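Local coordinates for protein probable chitinase A (Chromobacterium violaceum, PDB 4TX8) that probably hydrolyses chitin as an endochitinase of glycoside hydrolase family 18, and also carries a predicted carbohydrate-binding module, at residues S202-L207 against A244-N249; I215-E220 against S233-A238; S237-L242 against F250-A255; D284-I289 against K338-D343. One frame throughout, in Å; residues are numbered along the deposited sequence.

All four interactions lie in the family 18 barrel. Helix 230-246 links the first three: interaction 1 sets it against helix 193-210, while interactions 2 and 3, their centres about 6 Å apart, lay it over the neighbouring parallel strands 214-218 and 251-254. Leu207 CD2 approaches Phe250 CE1 to 3.7 Å, joining interaction 1 to interaction 3. Segments 215-220 and 250-255 share the calcium ion, bound by Asp218, Glu220 and Ala255; the two acids belong to the family 18 signature at the active-site cleft. Interaction 4 continues the barrel on strand 288-292: Leu252 O and Ser287 N, 2.8 Å apart, join it to interaction 3, and the side chain of Ile289 lies about 9 Å from the calcium.

Interaction 1. Residues S202-L207 against A244-N249; sequences SLYGIL and AKIGPN
Tyr204 of helix 193-210 meets Lys245 and Ile246 at the end of helix 230-246. Over one face of its ring, displaced toward the rim, sits Lys245 CE, 4.1 Å from the ring centroid in a CH-pi contact. The lysine chain bends at chi3 and chi4 (both 76°), which folds its last methylene over the ring; NZ lies farther off, giving at most a weak cation-pi attraction. Tyr204 CE1 also comes within 3.6 Å of Lys245 O. Ile246 approaches the ring obliquely, its CD1 3.6 Å from Tyr204 CD1, and the two side chains run past each other in opposite directions. The same methyl reaches Leu207 CD2 at 4.1 Å, one helical turn on from Tyr204. Behind this first shell, Leu242 touches both Leu203 and Tyr204, and Leu207 rests on Phe250. Gly247, with phi 111°, ends the helix directly after Ile246, and the chain turns away through Pro248. Tyrosine and lysine suit this partly exposed seam because each presents hydrocarbon to the neighbouring helix yet carries a polar end. The association between the two helices here is therefore mainly apolar and dispersive, with little electrostatic contribution.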
loop_
_atom_site.group_PDB
_atom_site.type_symbol
_atom_site.label_atom_id
_atom_site.label_comp_id
_atom_site.label_asym_id
_atom_site.label_seq_id
_atom_site.Cartn_x
_atom_site.Cartn_y
_atom_site.Cartn_z
ATOM N N SER A 202 9.742 -20.554 -6.226
ATOM C CA SER A 202 8.892 -19.967 -7.258
ATOM C C SER A 202 8.982 -18.438 -7.255
ATOM O O SER A 202 9.029 -17.819 -8.319
ATOM C CB SER A 202 7.434 -20.420 -7.098
ATOM O OG SER A 202 6.860 -19.943 -5.894
ATOM N N LEU A 203 9.024 -17.831 -6.070
ATOM C CA LEU A 203 9.150 -16.376 -5.972
ATOM C C LEU A 203 10.514 -15.899 -6.458
ATOM O O LEU A 203 10.629 -14.834 -7.067
ATOM C CB LEU A 203 8.918 -15.901 -4.539
ATOM C CG LEU A 203 7.483 -15.505 -4.193
ATOM C CD1 LEU A 203 7.382 -15.151 -2.725
ATOM C CD2 LEU A 203 7.023 -14.338 -5.062
ATOM N N TYR A 204 11.545 -16.692 -6.182
ATOM C CA TYR A 204 12.880 -16.399 -6.679
ATOM C C TYR A 204 12.863 -16.351 -8.201
ATOM O O TYR A 204 13.458 -15.465 -8.807
ATOM C CB TYR A 204 13.886 -17.441 -6.185
ATOM C CG TYR A 204 15.282 -17.251 -6.730
ATOM C CD1 TYR A 204 16.141 -16.307 -6.183
ATOM C CD2 TYR A 204 15.742 -18.018 -7.790
ATOM C CE1 TYR A 204 17.420 -16.130 -6.680
ATOM C CE2 TYR A 204 17.015 -17.851 -8.294
ATOM C CZ TYR A 204 17.851 -16.908 -7.735
ATOM O OH TYR A 204 19.121 -16.741 -8.234
ATOM N N GLY A 205 12.163 -17.303 -8.811
ATOM C CA GLY A 205 12.025 -17.340 -10.256
ATOM C C GLY A 205 11.326 -16.112 -10.811
ATOM O O GLY A 205 11.730 -15.565 -11.836
ATOM N N ILE A 206 10.274 -15.671 -10.128
ATOM C CA ILE A 206 9.503 -14.517 -10.576
ATOM C C ILE A 206 10.320 -13.232 -10.462
ATOM O O ILE A 206 10.417 -12.462 -11.420
ATOM C CB ILE A 206 8.194 -14.365 -9.773
ATOM C CG1 ILE A 206 7.289 -15.579 -10.002
ATOM C CG2 ILE A 206 7.478 -13.079 -10.159
ATOM C CD1 ILE A 206 6.072 -15.622 -9.099
ATOM N N LEU A 207 10.909 -13.011 -9.290
ATOM C CA LEU A 207 11.693 -11.806 -9.036
ATOM C C LEU A 207 12.865 -11.673 -10.007
ATOM O O LEU A 207 13.100 -10.601 -10.561
ATOM C CB LEU A 207 12.206 -11.796 -7.592
ATOM C CG LEU A 207 11.387 -11.051 -6.533
ATOM C CD1 LEU A 207 9.896 -11.316 -6.672
ATOM C CD2 LEU A 207 11.865 -11.433 -5.139
ATOM N N ALA A 244 18.031 -14.415 1.123
ATOM C CA ALA A 244 19.382 -14.966 1.064
ATOM C C ALA A 244 19.773 -15.276 -0.378
ATOM O O ALA A 244 20.910 -15.042 -0.787
ATOM C CB ALA A 244 19.492 -16.217 1.927
ATOM N N LYS A 245 18.816 -15.785 -1.148
ATOM C CA LYS A 245 19.047 -16.113 -2.550
ATOM C C LYS A 245 19.135 -14.859 -3.423
ATOM O O LYS A 245 19.875 -14.833 -4.405
ATOM C CB LYS A 245 17.940 -17.041 -3.067
ATOM C CG LYS A 245 17.899 -18.403 -2.383
ATOM C CD LYS A 245 16.695 -19.227 -2.831
ATOM C CE LYS A 245 16.883 -19.827 -4.216
ATOM N NZ LYS A 245 17.795 -21.004 -4.205
ATOM N N ILE A 246 18.383 -13.825 -3.056
ATOM C CA ILE A 246 18.317 -12.591 -3.842
ATOM C C ILE A 246 19.468 -11.624 -3.542
ATOM O O ILE A 246 20.047 -11.032 -4.456
ATOM C CB ILE A 246 16.981 -11.851 -3.605
ATOM C CG1 ILE A 246 15.802 -12.694 -4.097
ATOM C CG2 ILE A 246 16.983 -10.494 -4.299
ATOM C CD1 ILE A 246 15.708 -12.800 -5.601
ATOM N N GLY A 247 19.791 -11.458 -2.263
ATOM C CA GLY A 247 20.853 -10.549 -1.862
ATOM C C GLY A 247 20.341 -9.326 -1.119
ATOM O O GLY A 247 19.132 -9.127 -1.000
ATOM N N PRO A 248 21.266 -8.492 -0.619
ATOM C CA PRO A 248 20.939 -7.344 0.241
ATOM C C PRO A 248 20.154 -6.210 -0.434
ATOM O O PRO A 248 19.768 -5.271 0.263
ATOM C CB PRO A 248 22.319 -6.844 0.698
ATOM C CG PRO A 248 23.292 -7.396 -0.292
ATOM C CD PRO A 248 22.720 -8.702 -0.741
ATOM N N ASN A 249 19.910 -6.283 -1.741
ATOM C CA ASN A 249 19.036 -5.304 -2.390
ATOM C C ASN A 249 17.561 -5.636 -2.181
ATOM O O ASN A 249 16.684 -4.854 -2.546
ATOM C CB ASN A 249 19.319 -5.212 -3.891
ATOM C CG ASN A 249 20.678 -4.618 -4.198
ATOM O OD1 ASN A 249 21.268 -3.911 -3.379
ATOM N ND2 ASN A 249 21.180 -4.898 -5.395
#

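Interaction 2. Residues I215-E220 against S233-A238; sequences IDLDLE and SNLVSA. With CA (calcium ion), chain D.
The flat groups of 215-220, the carboxylates of Asp218 and Glu220, stand apart from the meeting of Leu217 and Leu219 with Leu235 and hold the calcium ion instead. Glu220 binds it with both oxygens, OE1 at 2.6 Å and OE2 at 2.4 Å from the metal; Asp218 uses OD1 alone, 2.4 Å from the calcium. A water and the carbonyl oxygen of Ala255 also bind the metal. Second-shell bonds steady these groups: Gln292 NE2 reaches Asp218 OD1, and the backbone N of Glu257 reaches Glu220 OE2. Leu217 and Leu219, by contrast, point toward helix 230-246. Leu217 and Leu235 extend to each other tip to tip, with Leu217 CD1 4.1 Å from Leu235 CD2. That CD2 methyl is also 4.3 Å from Leu219 CD1, so one branch of the helix leucine serves both. With its CG opposite the backbone N (chi1 -179°), Leu235 stretches down to the strand. Leucine fits the buried layer between strand and helix, while the carboxylates supply hard oxygen ligands suited to calcium. This alternation, Asp-Leu-Asp-Leu-Glu, belongs to the DxxDxDxE signature of family 18 chitinases, at the end of a TIM-barrel strand bordering the active-site cleft.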
loop_
_atom_site.group_PDB
_atom_site.type_symbol
_atom_site.label_atom_id
_atom_site.label_comp_id
_atom_site.label_asym_id
_atom_site.label_seq_id
_atom_site.Cartn_x
_atom_site.Cartn_y
_atom_site.Cartn_z
ATOM N N ILE A 215 9.372 -7.982 -2.321
ATOM C CA ILE A 215 7.974 -8.353 -2.147
ATOM C C ILE A 215 7.259 -7.544 -1.071
ATOM O O ILE A 215 7.881 -6.965 -0.177
ATOM C CB ILE A 215 7.823 -9.849 -1.797
ATOM C CG1 ILE A 215 8.393 -10.134 -0.406
ATOM C CG2 ILE A 215 8.480 -10.729 -2.862
ATOM C CD1 ILE A 215 8.235 -11.576 0.036
ATOM N N ASP A 216 5.934 -7.520 -1.182
ATOM C CA ASP A 216 5.059 -6.906 -0.196
ATOM C C ASP A 216 4.110 -7.965 0.342
ATOM O O ASP A 216 3.530 -8.728 -0.428
ATOM C CB ASP A 216 4.274 -5.745 -0.815
ATOM C CG ASP A 216 3.235 -5.168 0.134
ATOM O OD1 ASP A 216 3.629 -4.518 1.123
ATOM O OD2 ASP A 216 2.024 -5.360 -0.113
ATOM N N LEU A 217 3.951 -8.022 1.660
ATOM C CA LEU A 217 3.038 -8.991 2.253
ATOM C C LEU A 217 1.682 -8.357 2.568
ATOM O O LEU A 217 1.546 -7.570 3.503
ATOM C CB LEU A 217 3.647 -9.597 3.515
ATOM C CG LEU A 217 5.047 -10.195 3.353
ATOM C CD1 LEU A 217 5.539 -10.750 4.678
ATOM C CD2 LEU A 217 5.061 -11.271 2.269
ATOM N N ASP A 218 0.684 -8.711 1.770
ATOM C CA ASP A 218 -0.678 -8.229 1.958
ATOM C C ASP A 218 -1.604 -9.438 1.953
ATOM O O ASP A 218 -2.652 -9.429 1.313
ATOM C CB ASP A 218 -1.050 -7.237 0.850
ATOM C CG ASP A 218 -2.378 -6.544 1.095
ATOM O OD1 ASP A 218 -2.842 -6.519 2.251
ATOM O OD2 ASP A 218 -2.958 -6.017 0.125
ATOM N N LEU A 219 -1.204 -10.486 2.664
ATOM C CA LEU A 219 -1.800 -11.804 2.474
ATOM C C LEU A 219 -2.514 -12.375 3.695
ATOM O O LEU A 219 -2.958 -13.523 3.671
ATOM C CB LEU A 219 -0.713 -12.791 2.026
ATOM C CG LEU A 219 0.644 -12.754 2.749
ATOM C CD1 LEU A 219 0.551 -13.167 4.214
ATOM C CD2 LEU A 219 1.653 -13.627 2.025
ATOM N N GLU A 220 -2.619 -11.589 4.760
ATOM C CA GLU A 220 -2.998 -12.145 6.054
ATOM C C GLU A 220 -4.447 -12.621 6.123
ATOM O O GLU A 220 -4.773 -13.518 6.898
ATOM C CB GLU A 220 -2.742 -11.124 7.168
ATOM C CG GLU A 220 -3.715 -9.956 7.207
ATOM C CD GLU A 220 -3.252 -8.767 6.389
ATOM O OE1 GLU A 220 -2.408 -8.950 5.483
ATOM O OE2 GLU A 220 -3.730 -7.646 6.664
ATOM N N SER A 233 5.629 -18.880 11.832
ATOM C CA SER A 233 7.052 -19.213 11.826
ATOM C C SER A 233 7.569 -19.470 10.416
ATOM O O SER A 233 8.661 -19.028 10.057
ATOM C CB SER A 233 7.324 -20.443 12.696
ATOM O OG SER A 233 7.076 -20.167 14.059
ATOM N N ASN A 234 6.784 -20.187 9.621
ATOM C CA ASN A 234 7.223 -20.585 8.290
ATOM C C ASN A 234 7.364 -19.408 7.331
ATOM O O ASN A 234 8.206 -19.434 6.439
ATOM C CB ASN A 234 6.265 -21.622 7.705
ATOM C CG ASN A 234 6.294 -22.935 8.466
ATOM O OD1 ASN A 234 7.249 -23.228 9.186
ATOM N ND2 ASN A 234 5.246 -23.735 8.306
ATOM N N LEU A 235 6.545 -18.376 7.517
ATOM C CA LEU A 235 6.610 -17.202 6.651
ATOM C C LEU A 235 7.918 -16.441 6.861
ATOM O O LEU A 235 8.558 -16.021 5.900
ATOM C CB LEU A 235 5.413 -16.278 6.898
ATOM C CG LEU A 235 5.329 -15.005 6.052
ATOM C CD1 LEU A 235 5.375 -15.331 4.567
ATOM C CD2 LEU A 235 4.070 -14.212 6.389
ATOM N N VAL A 236 8.311 -16.272 8.119
ATOM C CA VAL A 236 9.571 -15.610 8.445
ATOM C C VAL A 236 10.751 -16.377 7.854
ATOM O O VAL A 236 11.655 -15.791 7.258
ATOM C CB VAL A 236 9.762 -15.473 9.967
ATOM C CG1 VAL A 236 11.170 -14.993 10.292
ATOM C CG2 VAL A 236 8.724 -14.524 10.546
ATOM N N SER A 237 10.726 -17.695 8.019
ATOM C CA SER A 237 11.771 -18.556 7.477
ATOM C C SER A 237 11.814 -18.472 5.955
ATOM O O SER A 237 12.888 -18.417 5.358
ATOM C CB SER A 237 11.552 -20.003 7.923
ATOM O OG SER A 237 12.533 -20.861 7.371
ATOM N N ALA A 238 10.638 -18.453 5.337
ATOM C CA ALA A 238 10.535 -18.405 3.882
ATOM C C ALA A 238 11.104 -17.106 3.320
ATOM O O ALA A 238 11.853 -17.122 2.344
ATOM C CB ALA A 238 9.090 -18.577 3.450
HETATM CA CA CA D . -3.191 -6.642 4.591
HETATM O O HOH W 1 -5.594 -7.115 3.895
#

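Interaction 3. Residues S237-L242 against F250-A255; sequences SAVKQL and FYLSMA. With CA (calcium ion), chain D.
Val239 faces Leu252 and Leu242 faces Phe250 across a gap of 8.7 Å between the CA atoms of the first pair and 8.9 Å between those of the second. At such separations helix 230-246 covers strand 251-254 through side chains. Val239 and Leu242, three residues apart, fall on one flank of the helix, while Phe250 and Leu252, two residues apart, both point to the helix. Val239 CG1, opposite the backbone N at chi1 175°, meets Leu252 tip to tip, 3.8 Å from Leu252 CD2. The same methyl lies 4.2 Å from Phe250 CE2. These residues close a beta-alpha-beta crossover, in which strand 214-218 leads through the helix to the parallel neighbour 251-254, the repeating step of a TIM barrel. Leu242 crosses Phe250 at about a right angle and presses CD2 obliquely on the ring, 3.9 Å from Phe250 CZ. The large ring suits its place just before the strand, where it also packs on Ile215 and Leu207; the branched Val239 and Leu252 pack next to it in the same layer. On the helix, Ser237 OG donates to Gln241 OE1 at 3.1 Å, on a lone pair in the carbonyl plane, while Gln241 NE2 is bonded to Gln197. Ser253 bonds to Asp216 of the neighbouring strand. Just past the strand, Ala255 O binds the calcium ion at 2.4 Å.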
loop_
_atom_site.group_PDB
_atom_site.type_symbol
_atom_site.label_atom_id
_atom_site.label_comp_id
_atom_site.label_asym_id
_atom_site.label_seq_id
_atom_site.Cartn_x
_atom_site.Cartn_y
_atom_site.Cartn_z
ATOM N N SER A 237 10.726 -17.695 8.019
ATOM C CA SER A 237 11.771 -18.556 7.477
ATOM C C SER A 237 11.814 -18.472 5.955
ATOM O O SER A 237 12.888 -18.417 5.358
ATOM C CB SER A 237 11.552 -20.003 7.923
ATOM O OG SER A 237 12.533 -20.861 7.371
ATOM N N ALA A 238 10.638 -18.453 5.337
ATOM C CA ALA A 238 10.535 -18.405 3.882
ATOM C C ALA A 238 11.104 -17.106 3.320
ATOM O O ALA A 238 11.853 -17.122 2.344
ATOM C CB ALA A 238 9.090 -18.577 3.450
ATOM N N VAL A 239 10.752 -15.985 3.940
ATOM C CA VAL A 239 11.220 -14.688 3.465
ATOM C C VAL A 239 12.736 -14.566 3.639
ATOM O O VAL A 239 13.431 -14.076 2.751
ATOM C CB VAL A 239 10.499 -13.529 4.188
ATOM C CG1 VAL A 239 11.085 -12.191 3.780
ATOM C CG2 VAL A 239 9.008 -13.564 3.872
ATOM N N LYS A 240 13.244 -15.041 4.773
ATOM C CA LYS A 240 14.683 -15.048 5.029
ATOM C C LYS A 240 15.453 -15.866 3.991
ATOM O O LYS A 240 16.516 -15.446 3.529
ATOM C CB LYS A 240 14.971 -15.593 6.426
ATOM C CG LYS A 240 14.619 -14.641 7.552
ATOM C CD LYS A 240 14.651 -15.368 8.885
ATOM C CE LYS A 240 15.747 -14.839 9.798
ATOM N NZ LYS A 240 15.409 -13.506 10.367
ATOM N N GLN A 241 14.915 -17.029 3.631
ATOM C CA GLN A 241 15.555 -17.904 2.647
ATOM C C GLN A 241 15.524 -17.273 1.262
ATOM O O GLN A 241 16.495 -17.350 0.511
ATOM C CB GLN A 241 14.876 -19.275 2.612
ATOM C CG GLN A 241 15.152 -20.142 3.834
ATOM C CD GLN A 241 14.430 -21.478 3.777
ATOM O OE1 GLN A 241 13.677 -21.829 4.685
ATOM N NE2 GLN A 241 14.663 -22.231 2.709
ATOM N N LEU A 242 14.395 -16.650 0.937
ATOM C CA LEU A 242 14.234 -15.962 -0.334
ATOM C C LEU A 242 15.228 -14.814 -0.459
ATOM O O LEU A 242 15.893 -14.675 -1.485
ATOM C CB LEU A 242 12.803 -15.441 -0.486
ATOM C CG LEU A 242 12.542 -14.560 -1.711
ATOM C CD1 LEU A 242 12.894 -15.299 -2.992
ATOM C CD2 LEU A 242 11.096 -14.088 -1.744
ATOM N N PHE A 250 17.297 -6.801 -1.596
ATOM C CA PHE A 250 15.934 -7.291 -1.408
ATOM C C PHE A 250 15.059 -6.319 -0.621
ATOM O O PHE A 250 15.344 -6.004 0.532
ATOM C CB PHE A 250 15.960 -8.648 -0.706
ATOM C CG PHE A 250 14.617 -9.318 -0.622
ATOM C CD1 PHE A 250 14.066 -9.937 -1.733
ATOM C CD2 PHE A 250 13.916 -9.347 0.570
ATOM C CE1 PHE A 250 12.837 -10.562 -1.660
ATOM C CE2 PHE A 250 12.683 -9.975 0.650
ATOM C CZ PHE A 250 12.145 -10.581 -0.469
ATOM N N TYR A 251 13.990 -5.852 -1.257
ATOM C CA TYR A 251 13.023 -4.965 -0.620
ATOM C C TYR A 251 11.931 -5.795 0.046
ATOM O O TYR A 251 11.410 -6.740 -0.549
ATOM C CB TYR A 251 12.429 -4.002 -1.656
ATOM C CG TYR A 251 11.400 -3.007 -1.146
ATOM C CD1 TYR A 251 10.073 -3.380 -0.965
ATOM C CD2 TYR A 251 11.747 -1.684 -0.888
ATOM C CE1 TYR A 251 9.123 -2.472 -0.521
ATOM C CE2 TYR A 251 10.804 -0.766 -0.444
ATOM C CZ TYR A 251 9.494 -1.167 -0.264
ATOM O OH TYR A 251 8.548 -0.266 0.174
ATOM N N LEU A 252 11.594 -5.449 1.284
ATOM C CA LEU A 252 10.542 -6.158 2.004
ATOM C C LEU A 252 9.584 -5.188 2.677
ATOM O O LEU A 252 9.987 -4.399 3.530
ATOM C CB LEU A 252 11.138 -7.105 3.049
ATOM C CG LEU A 252 10.126 -7.781 3.981
ATOM C CD1 LEU A 252 9.161 -8.671 3.199
ATOM C CD2 LEU A 252 10.834 -8.574 5.072
ATOM N N SER A 253 8.313 -5.248 2.293
ATOM C CA SER A 253 7.301 -4.449 2.965
ATOM C C SER A 253 6.157 -5.318 3.465
ATOM O O SER A 253 5.944 -6.430 2.981
ATOM C CB SER A 253 6.762 -3.356 2.041
ATOM O OG SER A 253 6.093 -3.909 0.923
ATOM N N MET A 254 5.436 -4.799 4.450
ATOM C CA MET A 254 4.278 -5.479 5.012
ATOM C C MET A 254 3.115 -4.511 5.099
ATOM O O MET A 254 3.293 -3.349 5.467
ATOM C CB MET A 254 4.583 -6.037 6.401
ATOM C CG MET A 254 5.795 -6.944 6.472
ATOM S SD MET A 254 6.174 -7.338 8.188
ATOM C CE MET A 254 7.622 -8.388 7.972
ATOM N N ALA A 255 1.921 -4.991 4.775
ATOM C CA ALA A 255 0.732 -4.155 4.884
ATOM C C ALA A 255 -0.395 -4.844 5.647
ATOM O O ALA A 255 -1.482 -5.023 5.108
ATOM C CB ALA A 255 0.252 -3.746 3.496
HETATM CA CA CA D . -3.191 -6.642 4.591
HETATM O O HOH W 1 -5.594 -7.115 3.895
#

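Interaction 4. Residues D284-I289 against K338-D343; sequences DDLSVI and KGLRPD
Asp343 OD1 is gripped twice: Arg341 NH2 donates to it at 2.9 Å, and a water donates to it at 2.8 Å. This is the entry to two neighbouring parallel strands of the TIM barrel, 288-292 and 345-350, where the loops leading into them meet. The water also donates to Ser287 O at 2.7 Å, so it can bridge the loops, although the acceptors around it outnumber its protons. Arg341 takes the carboxylate side-on, with NE donating to Asp343 OD2 at 2.8 Å (N-H...O angle 164°) in the guanidinium plane; the NH2 bond is more bent, at 150°. Both oxygens use their syn lone pairs, and this two-bond salt bridge fixes the rotation of the carboxylate. The planar guanidinium matches the carboxylate of an aspartate two residues on, in a partly exposed turn. Nearby, Ser287 O and Asp343 O, two acceptors, lie 3.4 Å apart. Asp343 O takes a hydrogen bond from Arg392 NE, while Ser287 OG bonds to the backbone N of Leu252 in the adjoining strand. Leu286 O is bonded to the side chain of Gln344, a further tie between the loops. Beneath the polar layer, the side chains that touch directly across the contact are hydrocarbon. Leucine and isoleucine suit this buried place, which Ile279 of helix 276-281 also lines. Leu340 crosses both Leu286 and Ile289 at about right angles, and its CD1 methyl touches the two, lying 3.9 Å from Leu286 CD2 and 3.7 Å from Ile289 CG2.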
loop_
_atom_site.group_PDB
_atom_site.type_symbol
_atom_site.label_atom_id
_atom_site.label_comp_id
_atom_site.label_asym_id
_atom_site.label_seq_id
_atom_site.Cartn_x
_atom_site.Cartn_y
_atom_site.Cartn_z
ATOM N N ASP A 284 15.120 -7.091 10.997
ATOM C CA ASP A 284 16.399 -6.715 10.397
ATOM C C ASP A 284 16.284 -6.579 8.882
ATOM O O ASP A 284 17.104 -5.919 8.245
ATOM C CB ASP A 284 17.485 -7.737 10.743
ATOM C CG ASP A 284 17.833 -7.744 12.221
ATOM O OD1 ASP A 284 17.734 -6.677 12.863
ATOM O OD2 ASP A 284 18.205 -8.818 12.740
ATOM N N ASP A 285 15.260 -7.204 8.312
ATOM C CA ASP A 285 15.092 -7.236 6.863
ATOM C C ASP A 285 13.980 -6.313 6.374
ATOM O O ASP A 285 13.875 -6.041 5.179
ATOM C CB ASP A 285 14.810 -8.666 6.408
ATOM C CG ASP A 285 15.945 -9.611 6.738
ATOM O OD1 ASP A 285 17.096 -9.287 6.386
ATOM O OD2 ASP A 285 15.689 -10.665 7.358
ATOM N N LEU A 286 13.153 -5.840 7.299
ATOM C CA LEU A 286 11.985 -5.036 6.950
ATOM C C LEU A 286 12.363 -3.654 6.417
ATOM O O LEU A 286 12.981 -2.860 7.125
ATOM C CB LEU A 286 11.070 -4.896 8.169
ATOM C CG LEU A 286 9.810 -4.042 8.025
ATOM C CD1 LEU A 286 8.882 -4.613 6.964
ATOM C CD2 LEU A 286 9.099 -3.933 9.364
ATOM N N SER A 287 11.991 -3.371 5.169
ATOM C CA SER A 287 12.237 -2.057 4.581
ATOM C C SER A 287 11.229 -1.040 5.106
ATOM O O SER A 287 11.601 0.055 5.532
ATOM C CB SER A 287 12.173 -2.115 3.052
ATOM O OG SER A 287 12.970 -3.164 2.538
ATOM N N VAL A 288 9.948 -1.401 5.062
ATOM C CA VAL A 288 8.904 -0.554 5.630
ATOM C C VAL A 288 7.646 -1.361 5.939
ATOM O O VAL A 288 7.239 -2.223 5.165
ATOM C CB VAL A 288 8.540 0.630 4.685
ATOM C CG1 VAL A 288 8.088 0.128 3.320
ATOM C CG2 VAL A 288 7.468 1.518 5.312
ATOM N N ILE A 289 7.045 -1.107 7.095
ATOM C CA ILE A 289 5.713 -1.626 7.350
ATOM C C ILE A 289 4.729 -0.469 7.315
ATOM O O ILE A 289 4.914 0.543 7.990
ATOM C CB ILE A 289 5.610 -2.375 8.698
ATOM C CG1 ILE A 289 4.154 -2.775 8.959
ATOM C CG2 ILE A 289 6.164 -1.535 9.848
ATOM C CD1 ILE A 289 3.961 -3.649 10.176
ATOM N N LYS A 338 9.040 -4.884 20.509
ATOM C CA LYS A 338 10.143 -3.929 20.459
ATOM C C LYS A 338 9.992 -3.004 19.258
ATOM O O LYS A 338 9.751 -3.460 18.140
ATOM C CB LYS A 338 11.487 -4.658 20.403
ATOM C CG LYS A 338 11.740 -5.546 21.608
ATOM C CD LYS A 338 11.760 -4.724 22.885
ATOM C CE LYS A 338 11.255 -5.523 24.072
ATOM N NZ LYS A 338 11.262 -4.701 25.314
ATOM N N GLY A 339 10.136 -1.706 19.501
ATOM C CA GLY A 339 9.922 -0.702 18.475
ATOM C C GLY A 339 10.835 -0.820 17.271
ATOM O O GLY A 339 11.930 -1.375 17.355
ATOM N N LEU A 340 10.369 -0.295 16.142
ATOM C CA LEU A 340 11.145 -0.268 14.909
ATOM C C LEU A 340 11.760 1.108 14.696
ATOM O O LEU A 340 11.378 2.071 15.356
ATOM C CB LEU A 340 10.264 -0.629 13.711
ATOM C CG LEU A 340 9.618 -2.014 13.704
ATOM C CD1 LEU A 340 8.461 -2.056 12.714
ATOM C CD2 LEU A 340 10.657 -3.071 13.365
ATOM N N ARG A 341 12.704 1.202 13.765
ATOM C CA ARG A 341 13.229 2.499 13.360
ATOM C C ARG A 341 12.147 3.280 12.625
ATOM O O ARG A 341 11.321 2.688 11.931
ATOM C CB ARG A 341 14.456 2.342 12.464
ATOM C CG ARG A 341 15.629 1.617 13.102
ATOM C CD ARG A 341 16.848 1.716 12.200
ATOM N NE ARG A 341 16.490 1.449 10.813
ATOM C CZ ARG A 341 16.524 0.245 10.255
ATOM N NH1 ARG A 341 16.917 -0.804 10.965
ATOM N NH2 ARG A 341 16.172 0.091 8.987
ATOM N N PRO A 342 12.145 4.613 12.777
ATOM C CA PRO A 342 11.195 5.454 12.040
ATOM C C PRO A 342 11.254 5.238 10.527
ATOM O O PRO A 342 10.216 5.321 9.871
ATOM C CB PRO A 342 11.632 6.873 12.405
ATOM C CG PRO A 342 12.250 6.726 13.765
ATOM C CD PRO A 342 12.939 5.390 13.745
ATOM N N ASP A 343 12.433 4.947 9.982
ATOM C CA ASP A 343 12.559 4.739 8.540
ATOM C C ASP A 343 11.907 3.432 8.088
ATOM O O ASP A 343 11.808 3.169 6.889
ATOM C CB ASP A 343 14.032 4.765 8.108
ATOM C CG ASP A 343 14.849 3.634 8.717
ATOM O OD1 ASP A 343 14.734 2.482 8.244
ATOM O OD2 ASP A 343 15.627 3.901 9.656
HETATM O O HOH W 2 13.992 1.271 5.862
#